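Local coordinates for putative aspartyl-tRNA synthetase (Leishmania major, PDB 6OD8), which probably catalyses the ATP-dependent attachment of L-aspartate to tRNA(Asp), as expected of a class II aminoacyl-tRNA synthetase, at residues 217-229 with 534-548. Numbering follows the deposited sequence.
Sequences SGAIFRLQSRVCQ and VMLYLGLSNVRLASL
The phenyl ring of F221 lies against the backbone of residues 545-548, while L548 bends back to cover one of its faces. L548 CD1 stands 3.6 Å from the ring centroid, 8° off the ring normal, a CH-pi contact over the centre of the face. S547 meets the ring at its edge, and L548 N lies 3.3 Å from F221 CE2. One turn further along helix 215-237, Q224 spans to the same loop: its NE2 donates to A546 O at 2.9 Å. The bond is bent, with an N-H...O angle of 135°, and the donor sits above the carbonyl plane, although the oxygen is nearly coplanar with the Q224 amide. With CG anti to the backbone N (chi1 -164°) and a bend at chi2, the Q224 chain passes V534 at about a right angle before its amide reaches the loop. A water accepts from Q224 NE2 and L548 N, and another donates to S217 OG and L545 O, each linking a helix side chain to loop backbone.

I220 fills the middle. Its CG2 packs on V534 CG1 and A546, while CD1 meets L540 CD1 tip to tip at 3.7 Å. L223 and V227 extend this apolar strip along L538 and V534. Helix 530-538 ends in a Schellman motif with G539 at C-prime, which turns the chain so that L540 can reach I220. R208 binds the S547 and L548 carbonyls, and H244 and I243 of the second subunit pack on Q224 and L548. The contact joins the class II motif 1 helix to the motif 3 helix and following loop near the dimer interface; Q224 holds A546 O, and one water each L545 O and L548 N, satisfying these groups at the edge of an apolar core.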
ATOM      1  N   SER A 217      -4.792  21.891   2.789  1.00 18.76           N
ATOM      2  CA  SER A 217      -3.912  20.969   2.070  1.00 18.37           C
ATOM      3  C   SER A 217      -3.437  19.841   2.990  1.00 17.23           C
ATOM      4  O   SER A 217      -3.495  18.660   2.631  1.00 20.33           O
ATOM      5  CB  SER A 217      -2.754  21.770   1.455  1.00 22.08           C
ATOM      6  OG  SER A 217      -1.940  20.976   0.621  1.00 28.47           O
ATOM      7  N   GLY A 218      -3.001  20.181   4.204  1.00 16.58           N
ATOM      8  CA  GLY A 218      -2.658  19.144   5.160  1.00 15.75           C
ATOM      9  C   GLY A 218      -3.801  18.183   5.432  1.00 18.98           C
ATOM     10  O   GLY A 218      -3.590  16.969   5.511  1.00 20.18           O
ATOM     11  N   ALA A 219      -5.029  18.706   5.553  1.00 17.91           N
ATOM     12  CA  ALA A 219      -6.179  17.842   5.833  1.00 15.72           C
ATOM     13  C   ALA A 219      -6.483  16.937   4.657  1.00 17.74           C
ATOM     14  O   ALA A 219      -6.856  15.771   4.844  1.00 15.34           O
ATOM     15  CB  ALA A 219      -7.420  18.678   6.189  1.00 17.41           C
ATOM     16  N   ILE A 220      -6.369  17.461   3.438  1.00 15.70           N
ATOM     17  CA  ILE A 220      -6.616  16.619   2.261  1.00 16.13           C
ATOM     18  C   ILE A 220      -5.731  15.381   2.283  1.00 15.53           C
ATOM     19  O   ILE A 220      -6.189  14.263   2.007  1.00 17.22           O
ATOM     20  CB  ILE A 220      -6.408  17.432   0.972  1.00 15.75           C
ATOM     21  CG1 ILE A 220      -7.519  18.466   0.815  1.00 18.83           C
ATOM     22  CG2 ILE A 220      -6.340  16.522  -0.226  1.00 15.12           C
ATOM     23  CD1 ILE A 220      -7.246  19.485  -0.307  1.00 15.82           C
ATOM     24  N   PHE A 221      -4.455  15.545   2.633  1.00 15.26           N
ATOM     25  CA  PHE A 221      -3.578  14.387   2.522  1.00 18.95           C
ATOM     26  C   PHE A 221      -3.657  13.472   3.734  1.00 17.73           C
ATOM     27  O   PHE A 221      -3.387  12.278   3.597  1.00 15.93           O
ATOM     28  CB  PHE A 221      -2.155  14.856   2.227  1.00 17.20           C
ATOM     29  CG  PHE A 221      -2.034  15.404   0.837  1.00 17.27           C
ATOM     30  CD1 PHE A 221      -1.958  16.761   0.615  1.00 17.45           C
ATOM     31  CD2 PHE A 221      -2.089  14.542  -0.255  1.00 17.61           C
ATOM     32  CE1 PHE A 221      -1.891  17.259  -0.676  1.00 15.70           C
ATOM     33  CE2 PHE A 221      -2.043  15.028  -1.546  1.00 17.07           C
ATOM     34  CZ  PHE A 221      -1.936  16.397  -1.755  1.00 16.35           C
ATOM     35  N   ARG A 222      -4.069  13.981   4.894  1.00 17.53           N
ATOM     36  CA  ARG A 222      -4.449  13.079   5.977  1.00 15.88           C
ATOM     37  C   ARG A 222      -5.651  12.224   5.571  1.00 13.48           C
ATOM     38  O   ARG A 222      -5.694  11.021   5.858  1.00 16.04           O
ATOM     39  CB  ARG A 222      -4.758  13.877   7.242  1.00 13.56           C
ATOM     40  CG  ARG A 222      -3.511  14.561   7.857  1.00 20.68           C
ATOM     41  CD  ARG A 222      -3.901  15.448   9.035  1.00 28.00           C
ATOM     42  NE  ARG A 222      -4.494  14.631  10.081  1.00 38.77           N
ATOM     43  CZ  ARG A 222      -3.808  14.098  11.092  1.00 48.12           C
ATOM     44  NH1 ARG A 222      -2.502  14.320  11.204  1.00 42.29           N
ATOM     45  NH2 ARG A 222      -4.431  13.349  11.995  1.00 47.31           N
ATOM     46  N   LEU A 223      -6.648  12.835   4.922  1.00 12.45           N
ATOM     47  CA  LEU A 223      -7.798  12.051   4.459  1.00 12.35           C
ATOM     48  C   LEU A 223      -7.404  11.068   3.365  1.00 11.93           C
ATOM     49  O   LEU A 223      -7.897   9.940   3.340  1.00 13.21           O
ATOM     50  CB  LEU A 223      -8.919  12.980   3.970  1.00 12.82           C
ATOM     51  CG  LEU A 223      -9.533  13.826   5.091  1.00 17.75           C
ATOM     52  CD1 LEU A 223     -10.398  14.932   4.488  1.00 19.21           C
ATOM     53  CD2 LEU A 223     -10.346  12.949   6.034  1.00 19.15           C
ATOM     54  N   GLN A 224      -6.480  11.450   2.482  1.00 12.46           N
ATOM     55  CA  GLN A 224      -6.000  10.498   1.488  1.00 13.55           C
ATOM     56  C   GLN A 224      -5.400   9.262   2.154  1.00 18.01           C
ATOM     57  O   GLN A 224      -5.657   8.122   1.733  1.00 13.89           O
ATOM     58  CB  GLN A 224      -4.971  11.164   0.569  1.00 14.53           C
ATOM     59  CG  GLN A 224      -4.703  10.362  -0.731  1.00 13.32           C
ATOM     60  CD  GLN A 224      -3.274  10.545  -1.236  1.00 17.58           C
ATOM     61  OE1 GLN A 224      -2.340   9.940  -0.711  1.00 23.10           O
ATOM     62  NE2 GLN A 224      -3.103  11.395  -2.228  1.00 15.07           N
ATOM     63  N   SER A 225      -4.601   9.469   3.199  1.00 16.02           N
ATOM     64  CA  SER A 225      -4.068   8.345   3.955  1.00 14.50           C
ATOM     65  C   SER A 225      -5.186   7.490   4.540  1.00 10.73           C
ATOM     66  O   SER A 225      -5.096   6.248   4.542  1.00 11.57           O
ATOM     67  CB  SER A 225      -3.150   8.861   5.074  1.00 14.76           C
ATOM     68  OG  SER A 225      -2.644   7.773   5.829  1.00 17.82           O
ATOM     69  N   ARG A 226      -6.237   8.127   5.079  1.00 13.51           N
ATOM     70  CA  ARG A 226      -7.332   7.349   5.662  1.00 11.96           C
ATOM     71  C   ARG A 226      -8.072   6.536   4.603  1.00 12.62           C
ATOM     72  O   ARG A 226      -8.502   5.410   4.880  1.00 14.65           O
ATOM     73  CB  ARG A 226      -8.333   8.256   6.398  1.00 14.72           C
ATOM     74  CG  ARG A 226      -7.790   8.982   7.610  1.00 15.16           C
ATOM     75  CD  ARG A 226      -7.157   8.037   8.669  1.00 15.51           C
ATOM     76  NE  ARG A 226      -6.866   8.779   9.895  1.00 16.83           N
ATOM     77  CZ  ARG A 226      -6.298   8.263  10.985  1.00 26.02           C
ATOM     78  NH1 ARG A 226      -5.937   6.985  11.019  1.00 26.23           N
ATOM     79  NH2 ARG A 226      -6.074   9.035  12.046  1.00 26.91           N
ATOM     80  N   VAL A 227      -8.229   7.074   3.385  1.00 12.43           N
ATOM     81  CA  VAL A 227      -8.873   6.279   2.321  1.00 14.31           C
ATOM     82  C   VAL A 227      -8.095   4.985   2.073  1.00 18.05           C
ATOM     83  O   VAL A 227      -8.681   3.891   1.999  1.00 16.07           O
ATOM     84  CB  VAL A 227      -9.019   7.088   1.014  1.00 18.45           C
ATOM     85  CG1 VAL A 227      -9.507   6.153  -0.124  1.00 13.13           C
ATOM     86  CG2 VAL A 227      -9.978   8.272   1.192  1.00 14.13           C
ATOM     87  N   CYS A 228      -6.765   5.088   1.899  1.00 14.83           N
ATOM     88  CA  CYS A 228      -5.939   3.882   1.754  1.00 13.10           C
ATOM     89  C   CYS A 228      -6.118   2.940   2.937  1.00 17.20           C
ATOM     90  O   CYS A 228      -6.287   1.727   2.772  1.00 13.09           O
ATOM     91  CB  CYS A 228      -4.454   4.262   1.614  1.00 18.48           C
ATOM     92  SG  CYS A 228      -4.059   5.111   0.062  1.00 23.54           S
ATOM     93  N   GLN A 229      -6.043   3.486   4.152  1.00 12.84           N
ATOM     94  CA  GLN A 229      -6.177   2.671   5.356  1.00 13.13           C
ATOM     95  C   GLN A 229      -7.486   1.882   5.382  1.00 19.22           C
ATOM     96  O   GLN A 229      -7.494   0.673   5.668  1.00 14.08           O
ATOM     97  CB  GLN A 229      -6.090   3.579   6.571  1.00 11.29           C
ATOM     98  CG  GLN A 229      -6.311   2.865   7.866  1.00 12.33           C
ATOM     99  CD  GLN A 229      -6.241   3.822   9.046  1.00 17.25           C
ATOM    100  OE1 GLN A 229      -5.724   4.937   8.926  1.00 17.46           O
ATOM    101  NE2 GLN A 229      -6.774   3.396  10.184  1.00 17.52           N
ATOM    102  N   VAL A 534     -10.656  10.968  -3.529  1.00 15.78           N
ATOM    103  CA  VAL A 534     -10.542  12.054  -2.546  1.00 15.71           C
ATOM    104  C   VAL A 534     -11.109  13.338  -3.129  1.00 14.42           C
ATOM    105  O   VAL A 534     -11.852  14.069  -2.464  1.00 16.53           O
ATOM    106  CB  VAL A 534      -9.076  12.243  -2.083  1.00 15.38           C
ATOM    107  CG1 VAL A 534      -8.938  13.516  -1.210  1.00 15.31           C
ATOM    108  CG2 VAL A 534      -8.592  11.038  -1.326  1.00 12.70           C
ATOM    109  N   MET A 535     -10.796  13.608  -4.398  1.00 15.97           N
ATOM    110  CA  MET A 535     -11.276  14.820  -5.053  1.00 17.34           C
ATOM    111  C   MET A 535     -12.801  14.843  -5.123  1.00 21.76           C
ATOM    112  O   MET A 535     -13.437  15.838  -4.756  1.00 21.24           O
ATOM    113  CB  MET A 535     -10.663  14.915  -6.452  1.00 15.77           C
ATOM    114  CG  MET A 535     -11.303  15.982  -7.344  1.00 22.88           C
ATOM    115  SD  MET A 535     -10.655  15.866  -9.015  1.00 20.53           S
ATOM    116  CE  MET A 535     -11.345  17.315  -9.770  1.00 23.59           C
ATOM    117  N   LEU A 536     -13.413  13.745  -5.582  1.00 16.77           N
ATOM    118  CA  LEU A 536     -14.874  13.757  -5.732  1.00 18.97           C
ATOM    119  C   LEU A 536     -15.573  13.727  -4.373  1.00 20.51           C
ATOM    120  O   LEU A 536     -16.589  14.403  -4.180  1.00 23.41           O
ATOM    121  CB  LEU A 536     -15.327  12.582  -6.607  1.00 15.67           C
ATOM    122  CG  LEU A 536     -14.898  12.739  -8.078  1.00 15.97           C
ATOM    123  CD1 LEU A 536     -14.970  11.413  -8.822  1.00 20.19           C
ATOM    124  CD2 LEU A 536     -15.756  13.809  -8.765  1.00 19.16           C
ATOM    125  N   TYR A 537     -15.040  12.959  -3.422  1.00 21.90           N
ATOM    126  CA  TYR A 537     -15.595  12.946  -2.067  1.00 19.76           C
ATOM    127  C   TYR A 537     -15.655  14.348  -1.465  1.00 21.76           C
ATOM    128  O   TYR A 537     -16.652  14.735  -0.843  1.00 22.53           O
ATOM    129  CB  TYR A 537     -14.744  12.036  -1.176  1.00 21.02           C
ATOM    130  CG  TYR A 537     -15.217  11.988   0.251  1.00 21.26           C
ATOM    131  CD1 TYR A 537     -16.298  11.179   0.620  1.00 17.31           C
ATOM    132  CD2 TYR A 537     -14.572  12.729   1.249  1.00 15.25           C
ATOM    133  CE1 TYR A 537     -16.733  11.117   1.949  1.00 17.89           C
ATOM    134  CE2 TYR A 537     -15.003  12.679   2.563  1.00 18.26           C
ATOM    135  CZ  TYR A 537     -16.076  11.878   2.914  1.00 18.31           C
ATOM    136  OH  TYR A 537     -16.494  11.852   4.229  1.00 18.90           O
ATOM    137  N   LEU A 538     -14.575  15.105  -1.600  1.00 14.62           N
ATOM    138  CA  LEU A 538     -14.481  16.441  -1.032  1.00 16.03           C
ATOM    139  C   LEU A 538     -14.980  17.522  -1.979  1.00 21.87           C
ATOM    140  O   LEU A 538     -15.009  18.699  -1.595  1.00 19.16           O
ATOM    141  CB  LEU A 538     -13.025  16.735  -0.656  1.00 18.08           C
ATOM    142  CG  LEU A 538     -12.430  15.876   0.466  1.00 18.77           C
ATOM    143  CD1 LEU A 538     -10.909  16.173   0.643  1.00 15.58           C
ATOM    144  CD2 LEU A 538     -13.157  16.112   1.792  1.00 16.07           C
ATOM    145  N   GLY A 539     -15.320  17.161  -3.214  1.00 24.72           N
ATOM    146  CA  GLY A 539     -15.764  18.137  -4.192  1.00 24.50           C
ATOM    147  C   GLY A 539     -14.716  19.141  -4.619  1.00 27.27           C
ATOM    148  O   GLY A 539     -15.064  20.288  -4.916  1.00 23.68           O
ATOM    149  N   LEU A 540     -13.440  18.748  -4.661  1.00 21.31           N
ATOM    150  CA  LEU A 540     -12.362  19.670  -5.001  1.00 24.67           C
ATOM    151  C   LEU A 540     -12.389  20.024  -6.487  1.00 24.02           C
ATOM    152  O   LEU A 540     -12.823  19.236  -7.323  1.00 22.67           O
ATOM    153  CB  LEU A 540     -11.000  19.049  -4.642  1.00 21.22           C
ATOM    154  CG  LEU A 540     -10.823  18.659  -3.177  1.00 23.31           C
ATOM    155  CD1 LEU A 540      -9.436  18.021  -2.924  1.00 20.99           C
ATOM    156  CD2 LEU A 540     -11.041  19.912  -2.325  1.00 20.37           C
ATOM    157  N   SER A 541     -11.868  21.207  -6.817  1.00 24.16           N
ATOM    158  CA  SER A 541     -11.941  21.700  -8.192  1.00 27.41           C
ATOM    159  C   SER A 541     -10.889  21.095  -9.114  1.00 25.10           C
ATOM    160  O   SER A 541     -11.028  21.196 -10.340  1.00 24.85           O
ATOM    161  CB  SER A 541     -11.771  23.221  -8.217  1.00 26.05           C
ATOM    162  OG  SER A 541     -10.464  23.544  -7.767  1.00 30.56           O
ATOM    163  N   ASN A 542      -9.839  20.487  -8.567  1.00 17.09           N
ATOM    164  CA  ASN A 542      -8.698  20.073  -9.375  1.00 16.40           C
ATOM    165  C   ASN A 542      -8.053  18.868  -8.720  1.00 19.68           C
ATOM    166  O   ASN A 542      -7.754  18.905  -7.522  1.00 20.47           O
ATOM    167  CB  ASN A 542      -7.659  21.211  -9.514  1.00 18.61           C
ATOM    168  CG  ASN A 542      -6.695  20.979 -10.659  1.00 21.86           C
ATOM    169  OD1 ASN A 542      -5.981  19.970 -10.697  1.00 19.92           O
ATOM    170  ND2 ASN A 542      -6.725  21.877 -11.643  1.00 20.83           N
ATOM    171  N   VAL A 543      -7.806  17.824  -9.513  1.00 14.90           N
ATOM    172  CA  VAL A 543      -7.245  16.590  -8.975  1.00 14.36           C
ATOM    173  C   VAL A 543      -5.847  16.807  -8.403  1.00 16.82           C
ATOM    174  O   VAL A 543      -5.399  16.019  -7.561  1.00 18.81           O
ATOM    175  CB  VAL A 543      -7.241  15.496 -10.065  1.00 18.62           C
ATOM    176  CG1 VAL A 543      -6.232  15.825 -11.159  1.00 17.98           C
ATOM    177  CG2 VAL A 543      -6.974  14.121  -9.447  1.00 14.08           C
ATOM    178  N   ARG A 544      -5.143  17.858  -8.851  1.00 15.56           N
ATOM    179  CA  ARG A 544      -3.818  18.158  -8.318  1.00 19.09           C
ATOM    180  C   ARG A 544      -3.866  18.578  -6.858  1.00 19.71           C
ATOM    181  O   ARG A 544      -2.827  18.545  -6.185  1.00 20.86           O
ATOM    182  CB  ARG A 544      -3.148  19.246  -9.155  1.00 17.32           C
ATOM    183  CG  ARG A 544      -2.953  18.781 -10.612  1.00 21.30           C
ATOM    184  CD  ARG A 544      -2.728  19.925 -11.567  1.00 20.59           C
ATOM    185  NE  ARG A 544      -2.562  19.432 -12.936  1.00 23.66           N
ATOM    186  CZ  ARG A 544      -3.567  19.028 -13.711  1.00 26.21           C
ATOM    187  NH1 ARG A 544      -4.815  19.028 -13.241  1.00 21.13           N
ATOM    188  NH2 ARG A 544      -3.328  18.611 -14.963  1.00 23.37           N
ATOM    189  N   LEU A 545      -5.035  18.987  -6.354  1.00 20.34           N
ATOM    190  CA  LEU A 545      -5.144  19.282  -4.928  1.00 20.84           C
ATOM    191  C   LEU A 545      -5.080  18.028  -4.070  1.00 22.58           C
ATOM    192  O   LEU A 545      -4.902  18.148  -2.857  1.00 19.13           O
ATOM    193  CB  LEU A 545      -6.443  20.034  -4.628  1.00 15.79           C
ATOM    194  CG  LEU A 545      -6.583  21.397  -5.344  1.00 17.49           C
ATOM    195  CD1 LEU A 545      -7.936  22.057  -5.064  1.00 19.09           C
ATOM    196  CD2 LEU A 545      -5.452  22.352  -4.941  1.00 23.64           C
ATOM    197  N   ALA A 546      -5.236  16.837  -4.666  1.00 16.27           N
ATOM    198  CA  ALA A 546      -5.256  15.579  -3.924  1.00 16.01           C
ATOM    199  C   ALA A 546      -4.123  14.648  -4.329  1.00 13.81           C
ATOM    200  O   ALA A 546      -4.181  13.436  -4.062  1.00 16.78           O
ATOM    201  CB  ALA A 546      -6.602  14.873  -4.093  1.00 17.85           C
ATOM    202  N   SER A 547      -3.097  15.180  -4.982  1.00 14.00           N
ATOM    203  CA  SER A 547      -1.929  14.402  -5.374  1.00 16.77           C
ATOM    204  C   SER A 547      -0.720  15.153  -4.839  1.00 14.16           C
ATOM    205  O   SER A 547      -0.571  16.343  -5.109  1.00 14.86           O
ATOM    206  CB  SER A 547      -1.850  14.232  -6.896  1.00 15.26           C
ATOM    207  OG  SER A 547      -0.700  13.477  -7.284  1.00 17.64           O
ATOM    208  N   LEU A 548       0.109  14.467  -4.051  1.00 14.12           N
ATOM    209  CA  LEU A 548       1.127  15.149  -3.256  1.00 16.01           C
ATOM    210  C   LEU A 548       2.092  15.940  -4.137  1.00 19.97           C
ATOM    211  O   LEU A 548       2.336  17.125  -3.899  1.00 19.41           O
ATOM    212  CB  LEU A 548       1.865  14.108  -2.409  1.00 15.22           C
ATOM    213  CG  LEU A 548       2.485  14.377  -1.057  1.00 25.62           C
ATOM    214  CD1 LEU A 548       1.572  15.200  -0.167  1.00 23.09           C
ATOM    215  CD2 LEU A 548       2.863  13.011  -0.400  1.00 20.39           C
TER
HETATM  216  O   HOH W   1      -3.580  20.476  -1.854  1.00 28.13           O
HETATM  217  O   HOH W   2      -0.348  11.543  -3.504  1.00 18.28           O